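Imidazoleglycerol-phosphate dehydratase (PDB 5DNL) catalyses the dehydration of imidazoleglycerol phosphate to imidazoleacetol phosphate, the sixth step of histidine biosynthesis, and is bound here to manganese and a triazole phosphonate inhibitor. Local coordinates at residues 105-114 and 138-148; 119-130 and 148-159. One frame throughout, in Å; residues are numbered along the deposited sequence.

The two contacts share V148 and helix 144-162, and their centres lie about 15 Å apart. Contact 1 sits at the start of that helix, where H145 and H146 each bind one of the two manganese ions joined by the inhibitor's triazole. Contact 2 follows the helix inward, its centre about 3 Å from the centre of the chain. There the helix packs on helix 116-130, while E149 binds the same manganese as H145 and K153 donates to the inhibitor's phosphonate. E121 on helix 116-130 serves a different site: it binds manganese together with H146 of a neighbouring subunit. The hydrophobic core of contact 2 thus lies between metal ligands of two sites.

Contact 1 of 2, residues 105-114 and 138-148; sequences VNIKDAEEGF and QLSGENAHHIV. With MN (manganese (II) ion), chain E; MN (manganese (II) ion), chain D; 5DL ([(2S)-2-hydroxy-3-(1H-1,2,4-triazol-1-yl)propyl]phosphonic acid), chain F.
E111 holds the metal-binding H145 by a His-carboxylate hydrogen bond. H145 ND1 donates to E111 OE2 at 2.8 Å. The carboxylate is met on its syn side, and OE2 lies close to the plane of the imidazole. The other ring nitrogen, H145 NE2, binds manganese at 2.3 Å. E111 reaches the ring on an extended chain, with CG anti to the backbone N (chi1 -171°). E111 has a further polar partner, H52 of a second subunit.

Aromatic packing holds the same histidine. F114 CZ lies over one face of the H145 ring, 3.5 Å from H145 CG, and C5 of the inhibitor lies over the opposite face. The two protein rings are inclined at 34°. H145 CA in turn makes a CH-pi contact over the centre of F114. V148 CB packs obliquely on F114 CD2. Further along, the methyl of A144 meets I107 CG2 at 3.5 Å, and I147 touches V105 and I107.

Backbone bonds tie the loop to the helix start. E142 O accepts from both K108 N and D109 N, the latter at 2.9 Å. D109 O accepts from A144 N. N143 is the N-cap, its OD1 taking H146 N at 3.0 Å. N143 also has S117 of the second subunit as a polar partner. At the strand end the amide of Q138 pairs with the backbone of N106: OE1 accepts from N106 N at 2.8 Å, and NE2 donates to N106 O.

K108 and E142 run side by side in a long salt bridge. D109 and E142 share a water, and D109 also pairs with K120 of the second subunit.

H146 binds the other manganese with H52, E56 and E121 of that subunit. The E111 carboxylate fixes the rotation of the H145 ring and would probably make NE2 a more electron-rich metal ligand.

Contact 2 of 2, residues 119-130 and 148-159; sequences LKEFVWGLARGL and VEAAFKGLGMAL. With MN (manganese (II) ion), chain B; MN (manganese (II) ion), chain E; 5DL ([(2S)-2-hydroxy-3-(1H-1,2,4-triazol-1-yl)propyl]phosphonic acid), chain F.
The side chains of F122 and F152 approach from opposite directions, one from each helix, and meet in the N-terminal half of the contact. F152 CE2 lies over one face of the F122 ring, displaced toward its rim, and comes within 3.4 Å of F122 CE2. The ring planes are inclined at 35°, and the centroids are 4.8 Å apart. The pair is therefore oblique. F122 gets there with CG anti to its backbone N. F152 has CG beside its own N instead (chi1 -83°), and its ring swings across to F122.

Aliphatic side chains pack beside the rings. L155 CD1 lies in the plane of the F122 ring, at its edge, 4.0 Å from F122 CE2. L119 and F152 slide past each other in opposite directions. L119 CD1 meets F152 CE1 obliquely at 3.8 Å. The other L119 methyl, CD2, turns to V148.

Toward the C-terminal ends the contact is made by leucines. L126 CD2 faces two of them, 4.3 Å from both L155 CD2 and L159 CD1. L130 and L159 again pass in opposite directions, and their CD2 methyls approach to 3.7 Å.

The axes are 12.1 Å apart and nearly parallel, at 13°. Side chains fill this wide separation, and the interface is wholly apolar.

E149 and K153 serve the active site instead. E149 OE1 binds manganese, and K153 NZ donates to phosphonate oxygen O12.

Helix 25-38 borders the pair, with M30 on V148 and F152 and F34 on L155 and L159. Strand 133-140 packs against both helices: I134 touches V123, L126 and L155. Strand 87-94 adds V91 against L155 and V93 against L159.

Contact 1 of 2, residues 105-114 and 138-148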
# COMPACT_ATOMS: atom_id res chain seq x y z
N VAL A 105 25.34 -6.93 -14.62
CA VAL A 105 24.93 -6.08 -15.74
C VAL A 105 23.41 -5.99 -15.81
O VAL A 105 22.69 -6.78 -15.16
CB VAL A 105 25.52 -6.59 -17.08
CG1 VAL A 105 27.03 -6.58 -17.02
CG2 VAL A 105 25.03 -7.98 -17.44
N ASN A 106 22.95 -5.02 -16.58
CA ASN A 106 21.52 -4.74 -16.70
C ASN A 106 21.27 -4.27 -18.11
O ASN A 106 21.40 -3.09 -18.43
CB ASN A 106 21.07 -3.69 -15.68
CG ASN A 106 19.57 -3.46 -15.69
OD1 ASN A 106 18.83 -4.12 -16.42
ND2 ASN A 106 19.10 -2.52 -14.88
N ILE A 107 21.01 -5.24 -18.98
CA ILE A 107 20.79 -4.97 -20.39
C ILE A 107 19.34 -4.63 -20.63
O ILE A 107 18.46 -5.48 -20.37
CB ILE A 107 21.19 -6.18 -21.23
CG1 ILE A 107 22.69 -6.47 -21.10
CG2 ILE A 107 20.82 -5.96 -22.68
CD1 ILE A 107 23.15 -7.73 -21.80
N LYS A 108 19.07 -3.43 -21.11
CA LYS A 108 17.71 -2.96 -21.42
C LYS A 108 17.38 -3.27 -22.87
O LYS A 108 16.31 -3.76 -23.16
CB LYS A 108 17.54 -1.48 -21.13
CG LYS A 108 16.14 -0.95 -21.42
CD LYS A 108 15.96 0.49 -20.99
CE LYS A 108 14.53 0.97 -21.21
NZ LYS A 108 14.42 2.45 -21.07
N ASP A 109 18.30 -2.95 -23.78
CA ASP A 109 18.08 -3.17 -25.21
C ASP A 109 18.93 -4.36 -25.66
O ASP A 109 20.15 -4.26 -25.89
CB ASP A 109 18.43 -1.92 -26.02
CG ASP A 109 17.72 -0.63 -25.52
OD1 ASP A 109 16.58 -0.70 -25.03
OD2 ASP A 109 18.33 0.45 -25.66
N ALA A 110 18.29 -5.52 -25.75
CA ALA A 110 18.98 -6.76 -26.08
C ALA A 110 19.44 -6.76 -27.53
O ALA A 110 18.89 -6.05 -28.38
CB ALA A 110 18.07 -7.94 -25.82
N GLU A 111 20.43 -7.59 -27.81
CA GLU A 111 20.94 -7.73 -29.16
C GLU A 111 21.28 -9.19 -29.43
O GLU A 111 21.94 -9.84 -28.61
CB GLU A 111 22.21 -6.88 -29.31
CG GLU A 111 22.72 -6.77 -30.73
CD GLU A 111 23.77 -5.68 -30.86
OE1 GLU A 111 23.49 -4.53 -30.42
OE2 GLU A 111 24.87 -6.00 -31.33
N GLU A 112 20.87 -9.69 -30.60
CA GLU A 112 21.13 -11.08 -30.99
C GLU A 112 22.62 -11.40 -30.94
O GLU A 112 23.44 -10.63 -31.45
CB GLU A 112 20.67 -11.38 -32.41
CG GLU A 112 19.23 -11.11 -32.80
CD GLU A 112 19.03 -11.12 -34.32
OE1 GLU A 112 19.86 -10.54 -35.07
OE2 GLU A 112 18.03 -11.71 -34.78
N GLY A 113 22.97 -12.52 -30.31
CA GLY A 113 24.36 -12.94 -30.19
C GLY A 113 25.00 -12.55 -28.88
O GLY A 113 26.05 -13.11 -28.53
N PHE A 114 24.40 -11.59 -28.17
CA PHE A 114 24.90 -11.09 -26.90
C PHE A 114 23.96 -11.62 -25.84
O PHE A 114 22.75 -11.41 -25.89
CB PHE A 114 24.95 -9.56 -26.88
CG PHE A 114 26.05 -8.99 -27.73
CD1 PHE A 114 25.84 -8.70 -29.08
CD2 PHE A 114 27.30 -8.73 -27.19
CE1 PHE A 114 26.85 -8.16 -29.86
CE2 PHE A 114 28.32 -8.21 -27.97
CZ PHE A 114 28.10 -7.94 -29.30
N GLN A 138 28.37 -3.07 -13.97
CA GLN A 138 27.80 -2.02 -14.78
C GLN A 138 27.42 -0.82 -13.92
O GLN A 138 26.68 -0.97 -12.94
CB GLN A 138 26.59 -2.54 -15.54
CG GLN A 138 25.90 -1.52 -16.42
CD GLN A 138 24.79 -2.14 -17.22
OE1 GLN A 138 24.86 -3.30 -17.60
NE2 GLN A 138 23.74 -1.37 -17.46
N LEU A 139 27.93 0.37 -14.26
CA LEU A 139 27.57 1.61 -13.59
C LEU A 139 26.47 2.38 -14.30
O LEU A 139 25.66 3.04 -13.65
CB LEU A 139 28.80 2.51 -13.48
CG LEU A 139 30.00 1.83 -12.81
CD1 LEU A 139 31.19 2.77 -12.77
CD2 LEU A 139 29.66 1.34 -11.41
N SER A 140 26.44 2.30 -15.64
CA SER A 140 25.41 2.90 -16.47
C SER A 140 25.28 2.07 -17.73
O SER A 140 26.22 1.36 -18.10
CB SER A 140 25.78 4.33 -16.87
OG SER A 140 26.08 5.12 -15.75
N GLY A 141 24.14 2.18 -18.40
CA GLY A 141 24.01 1.67 -19.75
C GLY A 141 22.71 0.96 -20.01
O GLY A 141 22.02 0.52 -19.09
N GLU A 142 22.43 0.82 -21.30
CA GLU A 142 21.24 0.12 -21.79
C GLU A 142 21.53 -0.88 -22.91
O GLU A 142 20.89 -1.92 -22.97
CB GLU A 142 20.21 1.16 -22.27
CG GLU A 142 19.86 2.13 -21.13
CD GLU A 142 18.58 2.90 -21.29
OE1 GLU A 142 18.11 3.07 -22.42
OE2 GLU A 142 18.03 3.36 -20.27
N ASN A 143 22.45 -0.55 -23.82
CA ASN A 143 22.66 -1.34 -25.02
C ASN A 143 23.52 -2.59 -24.78
O ASN A 143 24.63 -2.50 -24.24
CB ASN A 143 23.32 -0.48 -26.09
CG ASN A 143 23.50 -1.21 -27.39
OD1 ASN A 143 24.44 -1.97 -27.55
ND2 ASN A 143 22.56 -1.02 -28.32
N ALA A 144 23.04 -3.76 -25.17
CA ALA A 144 23.75 -5.02 -24.89
C ALA A 144 25.17 -5.04 -25.43
O ALA A 144 26.08 -5.45 -24.74
CB ALA A 144 22.98 -6.21 -25.45
N HIS A 145 25.34 -4.63 -26.67
CA HIS A 145 26.65 -4.69 -27.34
C HIS A 145 27.59 -3.73 -26.63
O HIS A 145 28.75 -4.07 -26.36
CB HIS A 145 26.45 -4.28 -28.80
CG HIS A 145 27.64 -4.45 -29.70
ND1 HIS A 145 27.48 -4.92 -30.98
CD2 HIS A 145 28.94 -4.10 -29.58
CE1 HIS A 145 28.65 -4.91 -31.60
NE2 HIS A 145 29.55 -4.42 -30.78
N HIS A 146 27.12 -2.52 -26.33
CA HIS A 146 27.97 -1.52 -25.67
C HIS A 146 28.41 -2.01 -24.28
O HIS A 146 29.57 -1.87 -23.90
CB HIS A 146 27.29 -0.18 -25.55
CG HIS A 146 26.97 0.45 -26.87
ND1 HIS A 146 26.05 1.47 -27.01
CD2 HIS A 146 27.45 0.20 -28.12
CE1 HIS A 146 26.00 1.84 -28.27
NE2 HIS A 146 26.81 1.08 -28.97
N ILE A 147 27.48 -2.62 -23.54
CA ILE A 147 27.77 -3.14 -22.20
C ILE A 147 28.78 -4.28 -22.26
O ILE A 147 29.78 -4.28 -21.53
CB ILE A 147 26.47 -3.57 -21.47
CG1 ILE A 147 25.61 -2.35 -21.17
CG2 ILE A 147 26.79 -4.33 -20.20
CD1 ILE A 147 24.15 -2.66 -20.85
N VAL A 148 28.51 -5.26 -23.11
CA VAL A 148 29.35 -6.46 -23.17
C VAL A 148 30.73 -6.09 -23.75
O VAL A 148 31.77 -6.52 -23.21
CB VAL A 148 28.66 -7.58 -23.95
CG1 VAL A 148 29.58 -8.78 -24.15
CG2 VAL A 148 27.41 -8.03 -23.21
MN MN E . 31.57 -3.47 -31.48
MN MN D . 27.10 1.34 -31.23
N1 5DL F . 30.50 -1.52 -31.20
C3 5DL F . 30.32 0.71 -30.98
N2 5DL F . 31.15 -0.34 -30.97
C8 5DL F . 34.95 -0.42 -31.49
C7 5DL F . 33.49 -0.65 -31.86
C6 5DL F . 32.59 -0.21 -30.72
C5 5DL F . 29.23 -1.14 -31.36
O10 5DL F . 34.81 2.18 -32.10
P9 5DL F . 35.42 1.28 -31.08
O11 5DL F . 36.92 1.32 -31.06
O12 5DL F . 34.90 1.62 -29.69
O13 5DL F . 33.23 -2.04 -32.14
N4 5DL F . 29.07 0.20 -31.24
O HOH W 1 19.72 -0.86 -18.32
O HOH W 2 20.42 0.82 -27.56
O HOH W 3 18.94 3.42 -24.93
O HOH W 4 28.42 3.09 -31.00

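Contact 2 of 2, residues 119-130 and 148-159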
# COMPACT_ATOMS: atom_id res chain seq x y z
N LEU A 119 28.32 -14.26 -21.44
CA LEU A 119 29.27 -13.38 -20.76
C LEU A 119 29.71 -13.95 -19.43
O LEU A 119 30.91 -14.06 -19.14
CB LEU A 119 28.71 -11.98 -20.56
CG LEU A 119 29.57 -11.05 -19.72
CD1 LEU A 119 30.90 -10.74 -20.40
CD2 LEU A 119 28.80 -9.76 -19.46
N LYS A 120 28.73 -14.35 -18.63
CA LYS A 120 29.02 -14.89 -17.29
C LYS A 120 29.86 -16.16 -17.38
O LYS A 120 30.78 -16.36 -16.57
CB LYS A 120 27.75 -15.18 -16.49
CG LYS A 120 27.07 -13.93 -15.96
CD LYS A 120 25.85 -14.31 -15.12
CE LYS A 120 25.25 -13.10 -14.43
NZ LYS A 120 24.02 -13.51 -13.69
N GLU A 121 29.56 -17.03 -18.34
CA GLU A 121 30.31 -18.28 -18.44
C GLU A 121 31.74 -18.06 -18.94
O GLU A 121 32.68 -18.73 -18.48
CB GLU A 121 29.53 -19.32 -19.24
CG GLU A 121 28.35 -19.83 -18.44
CD GLU A 121 28.79 -20.50 -17.17
OE1 GLU A 121 29.34 -21.63 -17.23
OE2 GLU A 121 28.66 -19.86 -16.11
N PHE A 122 31.93 -17.11 -19.84
CA PHE A 122 33.29 -16.73 -20.22
C PHE A 122 34.08 -16.22 -19.00
O PHE A 122 35.23 -16.62 -18.76
CB PHE A 122 33.29 -15.66 -21.33
CG PHE A 122 34.64 -15.01 -21.53
CD1 PHE A 122 35.61 -15.62 -22.31
CD2 PHE A 122 34.95 -13.82 -20.90
CE1 PHE A 122 36.87 -15.05 -22.46
CE2 PHE A 122 36.19 -13.24 -21.06
CZ PHE A 122 37.15 -13.86 -21.83
N VAL A 123 33.47 -15.32 -18.23
CA VAL A 123 34.14 -14.69 -17.08
C VAL A 123 34.45 -15.72 -16.00
O VAL A 123 35.56 -15.73 -15.43
CB VAL A 123 33.36 -13.48 -16.53
CG1 VAL A 123 34.06 -12.91 -15.31
CG2 VAL A 123 33.24 -12.39 -17.60
N TRP A 124 33.48 -16.59 -15.68
CA TRP A 124 33.76 -17.67 -14.75
C TRP A 124 34.84 -18.60 -15.24
O TRP A 124 35.67 -19.05 -14.45
CB TRP A 124 32.49 -18.48 -14.41
CG TRP A 124 31.81 -18.04 -13.16
CD1 TRP A 124 30.60 -17.41 -13.06
CD2 TRP A 124 32.29 -18.21 -11.83
NE1 TRP A 124 30.29 -17.20 -11.73
CE2 TRP A 124 31.30 -17.69 -10.96
CE3 TRP A 124 33.44 -18.77 -11.28
CZ2 TRP A 124 31.46 -17.69 -9.57
CZ3 TRP A 124 33.57 -18.79 -9.90
CH2 TRP A 124 32.59 -18.26 -9.07
N GLY A 125 34.84 -18.89 -16.54
CA GLY A 125 35.88 -19.73 -17.13
C GLY A 125 37.25 -19.08 -16.95
O GLY A 125 38.22 -19.74 -16.52
N LEU A 126 37.32 -17.80 -17.28
CA LEU A 126 38.54 -17.03 -17.11
C LEU A 126 39.00 -16.98 -15.65
O LEU A 126 40.19 -17.19 -15.35
CB LEU A 126 38.30 -15.61 -17.66
CG LEU A 126 39.44 -14.60 -17.59
CD1 LEU A 126 40.59 -15.11 -18.43
CD2 LEU A 126 39.00 -13.22 -18.06
N ALA A 127 38.07 -16.76 -14.73
CA ALA A 127 38.41 -16.74 -13.32
C ALA A 127 38.98 -18.07 -12.86
O ALA A 127 39.93 -18.10 -12.05
CB ALA A 127 37.21 -16.36 -12.47
N ARG A 128 38.38 -19.16 -13.32
CA ARG A 128 38.84 -20.50 -12.97
C ARG A 128 40.16 -20.90 -13.63
O ARG A 128 40.99 -21.54 -12.98
CB ARG A 128 37.74 -21.53 -13.23
CG ARG A 128 36.56 -21.41 -12.28
CD ARG A 128 35.41 -22.27 -12.73
NE ARG A 128 34.30 -22.17 -11.78
CZ ARG A 128 33.02 -22.03 -12.11
NH1 ARG A 128 32.63 -22.04 -13.38
NH2 ARG A 128 32.13 -21.87 -11.14
N GLY A 129 40.36 -20.50 -14.88
CA GLY A 129 41.61 -20.86 -15.60
C GLY A 129 42.81 -20.05 -15.14
O GLY A 129 43.91 -20.60 -14.97
N LEU A 130 42.60 -18.76 -14.93
CA LEU A 130 43.64 -17.87 -14.41
C LEU A 130 43.85 -18.04 -12.91
O LEU A 130 44.98 -17.85 -12.42
CB LEU A 130 43.33 -16.42 -14.77
CG LEU A 130 44.26 -15.31 -14.29
CD1 LEU A 130 45.69 -15.56 -14.80
CD2 LEU A 130 43.71 -13.95 -14.68
N VAL A 148 28.51 -5.26 -23.11
CA VAL A 148 29.35 -6.46 -23.17
C VAL A 148 30.73 -6.09 -23.75
O VAL A 148 31.77 -6.52 -23.21
CB VAL A 148 28.66 -7.58 -23.95
CG1 VAL A 148 29.58 -8.78 -24.15
CG2 VAL A 148 27.41 -8.03 -23.21
N GLU A 149 30.77 -5.30 -24.82
CA GLU A 149 32.07 -4.92 -25.37
C GLU A 149 32.86 -4.07 -24.37
O GLU A 149 34.07 -4.25 -24.26
CB GLU A 149 31.95 -4.22 -26.73
CG GLU A 149 33.29 -4.05 -27.44
CD GLU A 149 33.18 -3.49 -28.82
OE1 GLU A 149 32.07 -3.44 -29.40
OE2 GLU A 149 34.26 -3.05 -29.30
N ALA A 150 32.22 -3.15 -23.66
CA ALA A 150 32.92 -2.40 -22.62
C ALA A 150 33.53 -3.34 -21.56
O ALA A 150 34.64 -3.13 -21.10
CB ALA A 150 32.02 -1.37 -21.97
N ALA A 151 32.80 -4.39 -21.19
CA ALA A 151 33.33 -5.39 -20.26
C ALA A 151 34.58 -6.08 -20.80
O ALA A 151 35.55 -6.25 -20.07
CB ALA A 151 32.26 -6.41 -19.92
N PHE A 152 34.56 -6.48 -22.07
CA PHE A 152 35.74 -7.12 -22.68
C PHE A 152 36.93 -6.15 -22.81
O PHE A 152 38.08 -6.53 -22.52
CB PHE A 152 35.42 -7.77 -24.02
CG PHE A 152 34.83 -9.14 -23.90
CD1 PHE A 152 33.47 -9.34 -23.74
CD2 PHE A 152 35.65 -10.26 -23.95
CE1 PHE A 152 32.93 -10.62 -23.65
CE2 PHE A 152 35.13 -11.55 -23.85
CZ PHE A 152 33.76 -11.74 -23.70
N LYS A 153 36.67 -4.91 -23.22
CA LYS A 153 37.74 -3.90 -23.26
C LYS A 153 38.33 -3.72 -21.86
O LYS A 153 39.55 -3.64 -21.68
CB LYS A 153 37.20 -2.55 -23.75
CG LYS A 153 36.79 -2.46 -25.21
CD LYS A 153 36.49 -1.02 -25.57
CE LYS A 153 36.18 -0.82 -27.06
NZ LYS A 153 36.14 0.64 -27.36
N GLY A 154 37.44 -3.65 -20.87
CA GLY A 154 37.83 -3.49 -19.50
C GLY A 154 38.64 -4.63 -18.94
O GLY A 154 39.59 -4.40 -18.20
N LEU A 155 38.24 -5.85 -19.24
CA LEU A 155 39.05 -7.02 -18.87
C LEU A 155 40.45 -6.92 -19.45
O LEU A 155 41.43 -7.21 -18.76
CB LEU A 155 38.37 -8.31 -19.30
CG LEU A 155 37.21 -8.75 -18.41
CD1 LEU A 155 36.39 -9.79 -19.13
CD2 LEU A 155 37.71 -9.28 -17.08
N GLY A 156 40.54 -6.52 -20.72
CA GLY A 156 41.86 -6.37 -21.34
C GLY A 156 42.69 -5.33 -20.63
O GLY A 156 43.85 -5.61 -20.25
N MET A 157 42.12 -4.15 -20.39
CA MET A 157 42.84 -3.07 -19.70
C MET A 157 43.24 -3.47 -18.29
O MET A 157 44.33 -3.18 -17.85
CB MET A 157 41.99 -1.81 -19.63
CG MET A 157 41.72 -1.12 -20.94
SD MET A 157 43.15 -0.21 -21.54
CE MET A 157 44.01 0.01 -20.01
N ALA A 158 42.34 -4.11 -17.56
CA ALA A 158 42.61 -4.48 -16.17
C ALA A 158 43.71 -5.51 -16.08
O ALA A 158 44.61 -5.40 -15.22
CB ALA A 158 41.34 -4.97 -15.48
N LEU A 159 43.66 -6.49 -16.96
CA LEU A 159 44.67 -7.54 -16.99
C LEU A 159 46.00 -7.03 -17.53
O LEU A 159 47.05 -7.52 -17.12
CB LEU A 159 44.20 -8.79 -17.72
CG LEU A 159 43.23 -9.66 -16.90
CD1 LEU A 159 42.41 -10.56 -17.79
CD2 LEU A 159 43.98 -10.47 -15.84
MN MN B . 28.84 -23.63 -17.93
MN MN E . 31.57 -3.47 -31.48
N1 5DL F . 30.50 -1.52 -31.20
C3 5DL F . 30.32 0.71 -30.98
N2 5DL F . 31.15 -0.34 -30.97
C8 5DL F . 34.95 -0.42 -31.49
C7 5DL F . 33.49 -0.65 -31.86
C6 5DL F . 32.59 -0.21 -30.72
C5 5DL F . 29.23 -1.14 -31.36
O10 5DL F . 34.81 2.18 -32.10
P9 5DL F . 35.42 1.28 -31.08
O11 5DL F . 36.92 1.32 -31.06
O12 5DL F . 34.90 1.62 -29.69
O13 5DL F . 33.23 -2.04 -32.14
N4 5DL F . 29.07 0.20 -31.24
O HOH W 5 30.02 -24.67 -16.39